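Local coordinates for putative exported protein (Burkholderia pseudomallei, PDB 4JGB) that probably binds NAD(P) on a Rossmann-like fold and may act as an oxidoreductase on CH-NH groups, although its physiological role is not established, at residues 76-81 with 134-139; 89-94 with 147-152; 118-123 with 128-133; 138-143 with 151-156; 196-199 with 203-206. All blocks are in the same frame, centred on the assembly; numbering follows the deposited sequence.

Interaction 1: 76-81 with 134-139. With SO4 (sulfate ion), chain D; EDO (1,2-ethanediol), chain C.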
# COMPACT_ATOMS: atom_id res chain seq x y z
N LYS A 76 -7.12 -9.97 3.29
CA LYS A 76 -7.14 -11.03 4.31
C LYS A 76 -6.37 -10.65 5.58
O LYS A 76 -6.68 -11.13 6.67
CB LYS A 76 -6.64 -12.37 3.74
N GLN A 77 -5.40 -9.76 5.46
CA GLN A 77 -4.57 -9.39 6.62
C GLN A 77 -5.07 -8.19 7.43
O GLN A 77 -4.83 -8.11 8.63
CB GLN A 77 -3.14 -9.11 6.18
CG GLN A 77 -2.28 -10.35 6.03
CD GLN A 77 -0.88 -9.98 5.58
OE1 GLN A 77 0.07 -10.12 6.33
NE2 GLN A 77 -0.76 -9.47 4.36
N GLU A 78 -5.71 -7.24 6.76
CA GLU A 78 -6.11 -6.00 7.41
C GLU A 78 -7.33 -6.19 8.31
O GLU A 78 -8.17 -7.07 8.07
CB GLU A 78 -6.43 -4.97 6.35
CG GLU A 78 -7.66 -5.34 5.53
CD GLU A 78 -7.92 -4.36 4.42
OE1 GLU A 78 -7.22 -3.32 4.40
OE2 GLU A 78 -8.82 -4.61 3.58
N GLU A 79 -7.44 -5.35 9.34
CA GLU A 79 -8.65 -5.30 10.15
C GLU A 79 -9.13 -3.85 10.19
O GLU A 79 -8.31 -2.94 10.38
CB GLU A 79 -8.38 -5.80 11.56
CG GLU A 79 -8.01 -7.27 11.64
CD GLU A 79 -7.72 -7.70 13.07
OE1 GLU A 79 -8.59 -7.51 13.95
OE2 GLU A 79 -6.62 -8.25 13.31
N ALA A 80 -10.44 -3.64 9.99
CA ALA A 80 -11.00 -2.28 9.96
C ALA A 80 -10.51 -1.46 11.16
O ALA A 80 -10.06 -0.33 10.99
CB ALA A 80 -12.52 -2.29 9.90
N SER A 81 -10.54 -2.04 12.36
CA SER A 81 -10.19 -1.29 13.57
C SER A 81 -8.70 -0.99 13.72
O SER A 81 -8.31 -0.30 14.65
CB SER A 81 -10.71 -2.00 14.82
OG SER A 81 -10.21 -3.31 14.87
N LEU A 134 -14.29 2.50 4.89
CA LEU A 134 -14.36 3.64 5.79
C LEU A 134 -13.05 3.82 6.57
O LEU A 134 -12.59 4.93 6.72
CB LEU A 134 -15.52 3.51 6.82
CG LEU A 134 -16.94 3.44 6.27
CD1 LEU A 134 -17.99 3.27 7.37
CD2 LEU A 134 -17.22 4.65 5.41
N ALA A 135 -12.53 2.73 7.13
CA ALA A 135 -11.21 2.76 7.79
C ALA A 135 -10.11 3.25 6.83
O ALA A 135 -9.27 4.09 7.23
CB ALA A 135 -10.87 1.38 8.33
N HIS A 136 -10.11 2.79 5.57
CA HIS A 136 -9.12 3.34 4.62
C HIS A 136 -9.32 4.84 4.42
O HIS A 136 -8.33 5.58 4.36
CB HIS A 136 -9.14 2.62 3.26
CG HIS A 136 -8.56 1.26 3.33
ND1 HIS A 136 -7.24 1.03 3.66
CD2 HIS A 136 -9.12 0.04 3.17
CE1 HIS A 136 -7.00 -0.27 3.67
NE2 HIS A 136 -8.13 -0.89 3.37
N ARG A 137 -10.58 5.27 4.32
CA ARG A 137 -10.89 6.68 4.17
C ARG A 137 -10.26 7.53 5.26
O ARG A 137 -9.69 8.57 4.96
CB ARG A 137 -12.39 6.95 4.16
CG ARG A 137 -12.74 8.42 4.37
CD ARG A 137 -14.25 8.63 4.49
NE ARG A 137 -14.92 8.39 3.21
CZ ARG A 137 -16.24 8.26 3.06
NH1 ARG A 137 -17.04 8.34 4.12
NH2 ARG A 137 -16.75 8.02 1.86
N ASP A 138 -10.38 7.07 6.51
CA ASP A 138 -9.77 7.76 7.66
C ASP A 138 -8.23 7.70 7.67
O ASP A 138 -7.59 8.67 8.03
CB ASP A 138 -10.31 7.19 8.96
CG ASP A 138 -11.81 7.42 9.14
OD1 ASP A 138 -12.41 8.24 8.38
OD2 ASP A 138 -12.37 6.76 10.04
N ALA A 139 -7.67 6.55 7.31
CA ALA A 139 -6.22 6.42 7.11
C ALA A 139 -5.73 7.47 6.11
O ALA A 139 -4.80 8.22 6.39
CB ALA A 139 -5.87 5.01 6.65
S SO4 D . -3.61 -10.20 1.68
O1 SO4 D . -2.91 -9.43 0.60
O2 SO4 D . -3.16 -11.62 1.78
O3 SO4 D . -3.42 -9.55 3.02
O4 SO4 D . -5.08 -10.19 1.41
C1 EDO C . 2.47 -11.70 7.66
O1 EDO C . 2.73 -11.06 6.39
C2 EDO C . 3.80 -11.83 8.40
O2 EDO C . 4.74 -11.11 7.60
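Glu78 and Ala80 of the loop meet His136 and Ala135 of helix 130-143, the first pair polar and the second apolar, while Lys76 and Gln77, earlier in the loop, hold a sulfate and an ethanediol. In the polar pair, ring nitrogen His136 NE2 donates to Glu78 OE1 over 2.8 Å, yet the N-H...O angle of 126° marks the bond as weak. The carboxylate comes to the edge of the imidazole, close to the ring plane, with its own plane turned 45° from it. Glu78 starts with CG between its backbone N and carbonyl carbon (chi1 66°) and then runs out extended, which delivers OE1 to the ring.

The alanine pair buries about as much surface. Ala135 CB rests against the loop backbone, 3.3 Å from Ala80 O, and the two methyls, Ala80 CB and Ala135 CB, lie 4.3 Å apart. Val83, on the first turn of helix 83-97, also touches Ala135 and His136.

The loop 76-81 follows strand 68-71 of the Rossmann-like sheet, and helix 130-143 passes beside it. The start of the loop, Lys76 and Gln77, faces a sulfate, probably from the crystallisation liquor. Lys76 N donates to sulfate O4 at 2.8 Å, and Gln77 NE2 to sulfate O3 at 3.0 Å; Gln77 N adds a weak bond to the same O3. Backbone N-H groups of Met16, Ile17 and Gly74 complete the grip, an arrangement consistent with the phosphate-binding glycine-rich loop of dinucleotide folds. The other amide atom, Gln77 OE1, accepts from O1 of an ethanediol at 2.8 Å.

Interaction 2: 89-94 with 147-152; sequences ALVDGA and QDLDWT
Val91 is where helix 83-97 meets Leu149, and the leucine uses a single methyl for the purpose. One turn of helix is built first: Ala89 O receives Gly93 N, and Leu90 O receives Ala94 N at 2.8 Å. Leu90 itself points into the sheet, against Val69, Ser71 and Val104, and it is the next residue that meets segment 147-152. Val91 carries CG1 anti to its own nitrogen (chi1 166°), and this branch reaches Leu149 CD1 at 3.6 Å. The second branch is less close, with Val91 CG2 4.1 Å from Leu149 CD1, and the backbone joins in, Val91 O lying 3.8 Å from the same methyl. Val91 also touches Tyr142 and Leu143 of helix 130-143.

Helix 83-97 is the connection of a beta-alpha-beta crossover, running between parallel strands 68-71 and 101-105 of a Rossmann-like sheet. Leu149 sits just before strand 150-155, next in the sheet after 101-105, and its side chain also packs on Val102. The methyl of the leucine thus enters between helix and sheet at the foot of the strand.

Further along, Ala94 supplies the last contact, Ala94 CB to Leu149 CD1 at 4.1 Å. Ala94 shares Val102 as a neighbour with Leu149. Beyond the segment, Arg95 makes a salt bridge to Asp148, a polar tie beside the leucine.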
# COMPACT_ATOMS: atom_id res chain seq x y z
N ALA A 89 1.25 4.55 12.91
CA ALA A 89 2.47 3.94 13.46
C ALA A 89 3.58 3.97 12.43
O ALA A 89 4.75 4.18 12.76
CB ALA A 89 2.21 2.51 13.95
N LEU A 90 3.22 3.78 11.16
CA LEU A 90 4.18 3.88 10.06
C LEU A 90 4.78 5.26 9.96
O LEU A 90 6.00 5.40 9.85
CB LEU A 90 3.53 3.54 8.72
CG LEU A 90 3.47 2.08 8.28
CD1 LEU A 90 2.99 2.06 6.84
CD2 LEU A 90 4.84 1.40 8.38
N VAL A 91 3.93 6.28 9.96
CA VAL A 91 4.36 7.67 9.84
C VAL A 91 5.27 8.03 11.01
O VAL A 91 6.31 8.65 10.81
CB VAL A 91 3.17 8.64 9.82
CG1 VAL A 91 3.65 10.08 10.04
CG2 VAL A 91 2.38 8.52 8.53
N ASP A 92 4.87 7.64 12.22
CA ASP A 92 5.69 7.98 13.42
C ASP A 92 7.08 7.29 13.36
O ASP A 92 8.12 7.91 13.61
CB ASP A 92 4.93 7.61 14.71
CG ASP A 92 5.74 7.83 15.95
OD1 ASP A 92 6.20 8.97 16.16
OD2 ASP A 92 5.95 6.86 16.72
N GLY A 93 7.07 6.01 13.01
CA GLY A 93 8.31 5.24 12.80
C GLY A 93 9.19 5.87 11.75
O GLY A 93 10.38 6.07 11.97
N ALA A 94 8.61 6.19 10.59
CA ALA A 94 9.41 6.76 9.50
C ALA A 94 10.06 8.05 9.96
O ALA A 94 11.26 8.23 9.78
CB ALA A 94 8.57 7.00 8.25
N GLN A 147 2.68 16.49 5.90
CA GLN A 147 3.30 17.27 4.83
C GLN A 147 4.78 16.96 4.69
O GLN A 147 5.39 17.27 3.67
CB GLN A 147 3.15 18.77 5.12
CG GLN A 147 1.71 19.26 5.24
CD GLN A 147 1.12 19.68 3.90
OE1 GLN A 147 0.88 18.86 3.02
NE2 GLN A 147 0.89 20.99 3.74
N ASP A 148 5.35 16.38 5.74
CA ASP A 148 6.79 16.32 5.86
C ASP A 148 7.39 14.96 5.42
O ASP A 148 8.60 14.78 5.47
CB ASP A 148 7.16 16.64 7.31
CG ASP A 148 6.61 15.62 8.29
OD1 ASP A 148 5.37 15.53 8.47
OD2 ASP A 148 7.40 14.87 8.84
N LEU A 149 6.55 13.99 5.07
CA LEU A 149 7.04 12.72 4.52
C LEU A 149 6.56 12.59 3.07
O LEU A 149 5.52 13.16 2.71
CB LEU A 149 6.47 11.53 5.33
CG LEU A 149 6.73 11.33 6.82
CD1 LEU A 149 6.03 10.06 7.30
CD2 LEU A 149 8.22 11.21 7.07
N ASP A 150 7.31 11.82 2.25
CA ASP A 150 6.87 11.42 0.88
C ASP A 150 6.04 10.14 0.91
O ASP A 150 6.52 9.06 0.58
CB ASP A 150 8.05 11.23 -0.06
CG ASP A 150 8.85 12.50 -0.25
OD1 ASP A 150 8.30 13.61 -0.04
OD2 ASP A 150 10.05 12.38 -0.60
N TRP A 151 4.79 10.29 1.30
CA TRP A 151 3.92 9.16 1.41
C TRP A 151 3.08 9.02 0.15
O TRP A 151 2.88 9.99 -0.59
CB TRP A 151 3.07 9.23 2.70
CG TRP A 151 2.17 10.45 2.78
CD1 TRP A 151 2.40 11.63 3.47
CD2 TRP A 151 0.89 10.60 2.16
NE1 TRP A 151 1.34 12.48 3.32
CE2 TRP A 151 0.40 11.88 2.51
CE3 TRP A 151 0.11 9.77 1.33
CZ2 TRP A 151 -0.85 12.38 2.05
CZ3 TRP A 151 -1.15 10.26 0.88
CH2 TRP A 151 -1.59 11.55 1.23
N THR A 152 2.63 7.79 -0.09
CA THR A 152 1.71 7.47 -1.18
C THR A 152 0.68 6.48 -0.65
O THR A 152 1.04 5.48 -0.01
CB THR A 152 2.46 6.86 -2.39
OG1 THR A 152 3.19 7.89 -3.05
CG2 THR A 152 1.46 6.27 -3.42

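Interaction 3: 118-123 with 128-133; sequences QLVDTE and AYKAVA
Val120, on a short 3-10 turn, packs against Ala133 near the start of helix 130-143, and it buries the most surface of any residue here. Its CG1 takes the position between the backbone N and the carbonyl carbon (chi1 60°), which leaves CG2 anti to the nitrogen, turned toward the helix. Val120 CG2 then lies 3.7 Å from Ala133 CB, and the branch point follows closely, Val120 CB being 3.8 Å from the same methyl.

Lys130 comes next. Only its aliphatic part is used: Lys130 CG packs on Val120 CG2 at 4.0 Å, and the extended chain carries the ammonium group onward to a salt bridge with Asp127. The lysine and Ala133, one helical turn apart, both touch the same valine methyl.

The turn that carries the valine is closed by its own hydrogen bonds. Asp121 N bonds to Gln118 O at 3.0 Å, and Leu119 O accepts from two donors of Thr122: its backbone N at 2.9 Å and its hydroxyl OG1 at 2.7 Å, which meets a lone pair in the carbonyl plane.

Phe125, in the connecting loop, touches both Val120 and Lys130. Backbone bonds from Leu119 to Leu111 and from Val120 to Gly109 join the turn to the preceding loop near the small sheet 112-114 and 117-118, while Arg137, a turn further along helix 130-143, reaches back to Gln118 and Asp121.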
# COMPACT_ATOMS: atom_id res chain seq x y z
N GLN A 118 -16.69 9.16 -3.29
CA GLN A 118 -15.95 7.92 -3.26
C GLN A 118 -16.80 6.67 -3.58
O GLN A 118 -18.01 6.65 -3.36
CB GLN A 118 -15.31 7.75 -1.90
CG GLN A 118 -14.15 8.73 -1.64
CD GLN A 118 -13.46 8.50 -0.30
OE1 GLN A 118 -13.93 7.70 0.54
NE2 GLN A 118 -12.32 9.19 -0.08
N LEU A 119 -16.14 5.63 -4.09
CA LEU A 119 -16.79 4.39 -4.45
C LEU A 119 -17.66 3.79 -3.31
O LEU A 119 -18.77 3.30 -3.56
CB LEU A 119 -15.75 3.36 -4.92
CG LEU A 119 -16.29 2.02 -5.45
CD1 LEU A 119 -17.22 2.17 -6.64
CD2 LEU A 119 -15.11 1.10 -5.77
N VAL A 120 -17.15 3.82 -2.08
CA VAL A 120 -17.87 3.21 -0.94
C VAL A 120 -19.28 3.80 -0.82
O VAL A 120 -20.21 3.12 -0.38
CB VAL A 120 -17.12 3.40 0.39
CG1 VAL A 120 -16.93 4.89 0.71
CG2 VAL A 120 -17.84 2.68 1.54
N ASP A 121 -19.44 5.05 -1.26
CA ASP A 121 -20.75 5.70 -1.10
C ASP A 121 -21.68 5.53 -2.30
O ASP A 121 -22.76 6.11 -2.29
CB ASP A 121 -20.61 7.18 -0.73
CG ASP A 121 -20.00 7.36 0.63
OD1 ASP A 121 -20.36 6.56 1.53
OD2 ASP A 121 -19.13 8.25 0.79
N THR A 122 -21.25 4.76 -3.31
CA THR A 122 -22.04 4.57 -4.55
C THR A 122 -23.16 3.55 -4.37
O THR A 122 -23.14 2.74 -3.44
CB THR A 122 -21.18 4.23 -5.81
OG1 THR A 122 -20.41 3.02 -5.63
CG2 THR A 122 -20.28 5.39 -6.16
N GLU A 123 -24.16 3.61 -5.24
CA GLU A 123 -25.23 2.63 -5.21
C GLU A 123 -24.73 1.25 -5.65
O GLU A 123 -24.06 1.11 -6.65
CB GLU A 123 -26.46 3.11 -6.01
CG GLU A 123 -27.26 4.19 -5.29
CD GLU A 123 -27.88 3.70 -4.00
OE1 GLU A 123 -28.95 3.09 -4.06
OE2 GLU A 123 -27.30 3.92 -2.90
N ALA A 128 -20.51 -5.76 2.70
CA ALA A 128 -19.46 -6.48 3.41
C ALA A 128 -18.07 -5.80 3.40
O ALA A 128 -17.19 -6.17 4.18
CB ALA A 128 -19.37 -7.90 2.88
N TYR A 129 -17.88 -4.81 2.53
CA TYR A 129 -16.56 -4.15 2.40
C TYR A 129 -16.62 -2.73 2.91
O TYR A 129 -15.63 -2.01 2.83
CB TYR A 129 -16.07 -4.09 0.95
CG TYR A 129 -16.06 -5.38 0.20
CD1 TYR A 129 -15.70 -6.58 0.79
CD2 TYR A 129 -16.40 -5.39 -1.16
CE1 TYR A 129 -15.71 -7.76 0.08
CE2 TYR A 129 -16.42 -6.57 -1.88
CZ TYR A 129 -16.06 -7.75 -1.25
OH TYR A 129 -16.07 -8.90 -2.00
N LYS A 130 -17.78 -2.33 3.41
CA LYS A 130 -17.98 -0.94 3.83
C LYS A 130 -17.10 -0.51 5.02
O LYS A 130 -16.52 0.56 4.99
CB LYS A 130 -19.48 -0.63 4.09
CG LYS A 130 -20.22 -0.26 2.80
CD LYS A 130 -21.73 -0.06 3.02
CE LYS A 130 -22.43 0.16 1.68
NZ LYS A 130 -23.91 0.02 1.81
N ALA A 131 -17.00 -1.36 6.03
CA ALA A 131 -16.28 -1.03 7.27
C ALA A 131 -14.80 -0.80 6.97
O ALA A 131 -14.23 0.21 7.38
CB ALA A 131 -16.46 -2.14 8.30
N VAL A 132 -14.17 -1.72 6.23
CA VAL A 132 -12.77 -1.49 5.83
C VAL A 132 -12.62 -0.31 4.88
O VAL A 132 -11.63 0.39 4.94
CB VAL A 132 -12.04 -2.73 5.24
CG1 VAL A 132 -12.11 -3.93 6.18
CG2 VAL A 132 -12.53 -3.08 3.83
N ALA A 133 -13.59 -0.06 4.01
CA ALA A 133 -13.45 1.08 3.10
C ALA A 133 -13.42 2.40 3.87
O ALA A 133 -12.63 3.29 3.56
CB ALA A 133 -14.56 1.09 2.03

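Interaction 4: 138-143 with 151-156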
# COMPACT_ATOMS: atom_id res chain seq x y z
N ASP A 138 -10.38 7.07 6.51
CA ASP A 138 -9.77 7.76 7.66
C ASP A 138 -8.23 7.70 7.67
O ASP A 138 -7.59 8.67 8.03
CB ASP A 138 -10.31 7.19 8.96
CG ASP A 138 -11.81 7.42 9.14
OD1 ASP A 138 -12.41 8.24 8.38
OD2 ASP A 138 -12.37 6.76 10.04
N ALA A 139 -7.67 6.55 7.31
CA ALA A 139 -6.22 6.42 7.11
C ALA A 139 -5.73 7.47 6.11
O ALA A 139 -4.80 8.22 6.39
CB ALA A 139 -5.87 5.01 6.65
N TYR A 140 -6.39 7.53 4.95
CA TYR A 140 -6.07 8.57 3.96
C TYR A 140 -6.30 9.98 4.51
O TYR A 140 -5.48 10.86 4.32
CB TYR A 140 -6.86 8.36 2.66
CG TYR A 140 -6.57 9.46 1.66
CD1 TYR A 140 -5.37 9.47 0.95
CD2 TYR A 140 -7.48 10.52 1.45
CE1 TYR A 140 -5.08 10.48 0.05
CE2 TYR A 140 -7.19 11.54 0.54
CZ TYR A 140 -5.99 11.51 -0.16
OH TYR A 140 -5.66 12.48 -1.07
N GLY A 141 -7.43 10.20 5.19
CA GLY A 141 -7.65 11.46 5.93
C GLY A 141 -6.51 11.83 6.87
O GLY A 141 -6.08 12.99 6.92
N TYR A 142 -6.00 10.86 7.62
CA TYR A 142 -4.87 11.16 8.50
C TYR A 142 -3.59 11.55 7.73
O TYR A 142 -2.94 12.56 8.03
CB TYR A 142 -4.60 10.00 9.48
CG TYR A 142 -3.28 10.17 10.15
CD1 TYR A 142 -3.12 11.08 11.19
CD2 TYR A 142 -2.16 9.43 9.72
CE1 TYR A 142 -1.88 11.25 11.79
CE2 TYR A 142 -0.92 9.60 10.32
CZ TYR A 142 -0.80 10.51 11.36
OH TYR A 142 0.41 10.68 11.97
N LEU A 143 -3.23 10.73 6.75
CA LEU A 143 -2.08 10.98 5.89
C LEU A 143 -2.09 12.34 5.15
O LEU A 143 -1.02 12.91 4.88
CB LEU A 143 -1.91 9.84 4.88
CG LEU A 143 -1.39 8.52 5.43
CD1 LEU A 143 -1.61 7.42 4.38
CD2 LEU A 143 0.09 8.62 5.83
N TRP A 151 4.79 10.29 1.30
CA TRP A 151 3.92 9.16 1.41
C TRP A 151 3.08 9.02 0.15
O TRP A 151 2.88 9.99 -0.59
CB TRP A 151 3.07 9.23 2.70
CG TRP A 151 2.17 10.45 2.78
CD1 TRP A 151 2.40 11.63 3.47
CD2 TRP A 151 0.89 10.60 2.16
NE1 TRP A 151 1.34 12.48 3.32
CE2 TRP A 151 0.40 11.88 2.51
CE3 TRP A 151 0.11 9.77 1.33
CZ2 TRP A 151 -0.85 12.38 2.05
CZ3 TRP A 151 -1.15 10.26 0.88
CH2 TRP A 151 -1.59 11.55 1.23
N THR A 152 2.63 7.79 -0.09
CA THR A 152 1.71 7.47 -1.18
C THR A 152 0.68 6.48 -0.65
O THR A 152 1.04 5.48 -0.01
CB THR A 152 2.46 6.86 -2.39
OG1 THR A 152 3.19 7.89 -3.05
CG2 THR A 152 1.46 6.27 -3.42
N PHE A 153 -0.59 6.75 -0.89
CA PHE A 153 -1.65 5.87 -0.42
C PHE A 153 -2.12 5.16 -1.68
O PHE A 153 -2.83 5.76 -2.49
CB PHE A 153 -2.72 6.74 0.21
CG PHE A 153 -3.94 5.99 0.70
CD1 PHE A 153 -3.94 5.37 1.96
CD2 PHE A 153 -5.11 5.98 -0.05
CE1 PHE A 153 -5.09 4.73 2.42
CE2 PHE A 153 -6.26 5.32 0.40
CZ PHE A 153 -6.24 4.70 1.64
N PHE A 154 -1.66 3.92 -1.87
CA PHE A 154 -1.77 3.24 -3.16
C PHE A 154 -2.90 2.22 -3.15
O PHE A 154 -2.65 1.08 -2.80
CB PHE A 154 -0.44 2.54 -3.56
CG PHE A 154 -0.24 2.40 -5.07
CD1 PHE A 154 -1.19 1.73 -5.86
CD2 PHE A 154 0.86 2.97 -5.70
CE1 PHE A 154 -1.05 1.65 -7.23
CE2 PHE A 154 1.02 2.87 -7.07
CZ PHE A 154 0.07 2.21 -7.84
N SER A 155 -4.13 2.61 -3.52
CA SER A 155 -5.29 1.68 -3.48
C SER A 155 -5.32 0.70 -4.63
O SER A 155 -5.08 1.10 -5.77
CB SER A 155 -6.64 2.44 -3.48
OG SER A 155 -6.69 3.32 -2.36
N PRO A 156 -5.62 -0.57 -4.34
CA PRO A 156 -5.87 -1.57 -5.37
C PRO A 156 -7.15 -1.22 -6.06
O PRO A 156 -7.96 -0.43 -5.53
CB PRO A 156 -6.14 -2.89 -4.57
CG PRO A 156 -5.75 -2.61 -3.16
CD PRO A 156 -5.81 -1.11 -2.97
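This is a buried helix-on-sheet contact of the Rossmann-like fold: helix 138-143, the last part of helix 130-143, lies over strand 151-155, and a short turn joins the two. Their directions are nearly antiparallel, at 161°, with the axes 9.7 Å apart at closest approach. Such a distance is filled by side chains, and four of them do most of it.

On the strand, Trp151 and Phe153 point to the helix, while between and beyond them Thr152 points away and Phe154 packs on helix 188-201, which lies on the other face of the sheet. Each of the two aromatic rings receives an aliphatic carbon over one face. Tyr140 CB sits over the centre of the Phe153 ring, and Leu143 CB does the same over the six-membered ring of Trp151, 3.9 Å from Trp151 CE2; both are CH-pi contacts. Trp151 holds CG between its backbone N and carbonyl carbon (chi1 61°), which swings the indole under the helix end. The indole N-H is bonded to Val146 O in the connecting turn, fixing the ring's rotation.

The phenol of Tyr140 lies obliquely to Phe153, planes 51° apart, its CD1 3.6 Å from Phe153 CD2. It also touches the edge of the indole, Tyr140 CE1 meeting Trp151 CH2 at 3.8 Å. Further up, Ala139 CB approaches Phe153 CE1 at 4.3 Å, and Leu143 spans Trp151 and Phe153, its CD1 methyl lying 3.9 Å from Phe153 CD1.

Interaction 5: 196-199 with 203-206; sequences VDEI and RFIR
Glu198 holds Arg203 and Phe204 by their backbone N-H groups, one carboxylate oxygen for each. Arg203 N donates to Glu198 OE1 over 2.8 Å with an N-H...O angle of 146°, and Phe204 N donates to Glu198 OE2, also over 2.8 Å, at 148°. The two bonds differ in how the oxygen is met. OE1 offers its syn lone pair, whereas OE2 is approached from above the carboxylate plane. To bring the carboxylate there the side chain leaves with CG anti to the backbone N and then bends at the next bond.

The two bonds tie the last turns of helix 188-201 to the loop leading into strand 207-212, a C-terminal strand of the Rossmann-like sheet. OE2 has further partners: a salt bridge from Arg101 of strand 101-105, and a weak bond with the hydroxyl of Thr152. With amides and a guanidinium around it, this buried carboxylate would probably favour its charged form. Thr152 is tied here again, its hydroxyl bonded to Phe204 O.

Two carbons also approach Glu198 OE1. Phe204 CD2 lies 3.4 Å from it, the ring set obliquely to the carboxylate, and Arg203 CB is 3.5 Å from that same oxygen. Arg203 CB lies over one face of the Phe204 ring, toward its rim; the chain then bends at chi3 (69°), so that Phe204 CZ lies over one face of the guanidinium, whose NH1 is bonded to the Thr171 hydroxyl. The charged end of Arg206 works elsewhere too, its NH1 meeting Asp150 in a salt bridge and the carbonyl of Leu149.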
# COMPACT_ATOMS: atom_id res chain seq x y z
N VAL A 196 5.73 -1.00 -6.88
CA VAL A 196 7.20 -0.88 -6.88
C VAL A 196 7.68 0.21 -7.88
O VAL A 196 8.66 0.90 -7.62
CB VAL A 196 7.87 -2.26 -7.14
CG1 VAL A 196 9.38 -2.09 -7.30
CG2 VAL A 196 7.58 -3.27 -6.01
N ASP A 197 6.98 0.38 -9.01
CA ASP A 197 7.32 1.50 -9.96
C ASP A 197 7.16 2.82 -9.18
O ASP A 197 7.96 3.75 -9.34
CB ASP A 197 6.37 1.58 -11.18
CG ASP A 197 6.64 0.53 -12.25
OD1 ASP A 197 7.69 -0.14 -12.28
OD2 ASP A 197 5.75 0.39 -13.12
N GLU A 198 6.14 2.89 -8.35
CA GLU A 198 5.83 4.13 -7.64
C GLU A 198 6.86 4.42 -6.57
O GLU A 198 7.25 5.57 -6.37
CB GLU A 198 4.39 4.15 -7.07
CG GLU A 198 4.02 5.42 -6.27
CD GLU A 198 4.38 6.74 -6.98
OE1 GLU A 198 4.51 6.75 -8.23
OE2 GLU A 198 4.53 7.79 -6.28
N ILE A 199 7.31 3.36 -5.89
CA ILE A 199 8.47 3.45 -4.99
C ILE A 199 9.69 4.07 -5.68
O ILE A 199 10.36 4.91 -5.09
CB ILE A 199 8.84 2.07 -4.39
CG1 ILE A 199 7.73 1.59 -3.44
CG2 ILE A 199 10.20 2.12 -3.67
CD1 ILE A 199 8.00 0.25 -2.78
N ARG A 203 5.63 9.34 -8.62
CA ARG A 203 4.67 10.09 -9.42
C ARG A 203 3.51 10.63 -8.56
O ARG A 203 2.84 11.60 -8.96
CB ARG A 203 4.13 9.27 -10.60
CG ARG A 203 5.07 9.15 -11.80
CD ARG A 203 4.56 8.11 -12.79
NE ARG A 203 3.35 8.59 -13.43
CZ ARG A 203 2.26 7.88 -13.69
NH1 ARG A 203 2.19 6.56 -13.38
NH2 ARG A 203 1.23 8.48 -14.27
N PHE A 204 3.34 10.08 -7.36
CA PHE A 204 2.14 10.33 -6.55
C PHE A 204 2.52 10.64 -5.11
O PHE A 204 2.04 9.99 -4.18
CB PHE A 204 1.22 9.08 -6.60
CG PHE A 204 0.75 8.72 -7.99
CD1 PHE A 204 -0.20 9.52 -8.64
CD2 PHE A 204 1.24 7.61 -8.65
CE1 PHE A 204 -0.64 9.22 -9.93
CE2 PHE A 204 0.82 7.31 -9.95
CZ PHE A 204 -0.13 8.10 -10.59
N ILE A 205 3.44 11.60 -4.94
CA ILE A 205 3.95 12.02 -3.63
C ILE A 205 2.87 12.80 -2.91
O ILE A 205 2.30 13.74 -3.46
CB ILE A 205 5.24 12.88 -3.76
CG1 ILE A 205 6.35 12.09 -4.48
CG2 ILE A 205 5.73 13.41 -2.40
CD1 ILE A 205 6.82 10.84 -3.76
N ARG A 206 2.58 12.36 -1.69
CA ARG A 206 1.49 12.89 -0.88
C ARG A 206 0.14 12.86 -1.59
O ARG A 206 -0.68 13.74 -1.39
CB ARG A 206 1.85 14.28 -0.31
CG ARG A 206 2.87 14.19 0.82
CD ARG A 206 3.21 15.57 1.38
NE ARG A 206 3.94 16.36 0.39
CZ ARG A 206 5.23 16.22 0.12
NH1 ARG A 206 5.96 15.27 0.73
NH2 ARG A 206 5.81 16.99 -0.80

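Overall arrangement
Along the chain, interaction 1 opens in the loop after strand 68-71 and interaction 2 opens on helix 83-97. Interaction 3 then opens and closes within the loops of both, tying the 3-10 turn to the start of helix 130-143. Interaction 1 closes on that helix before interaction 2 has closed, so the two cross, and interaction 4 begins on its overlapping end. Interactions 2 and 4 close together on strand 150-155. Interaction 5 follows in series, from helix 188-201 to the loop after it. It nevertheless returns to the same strand, through a backbone bond between Trp151 and Arg206. The strand and helix 130-143 are thereby the shared elements that link loop, helices and sheet.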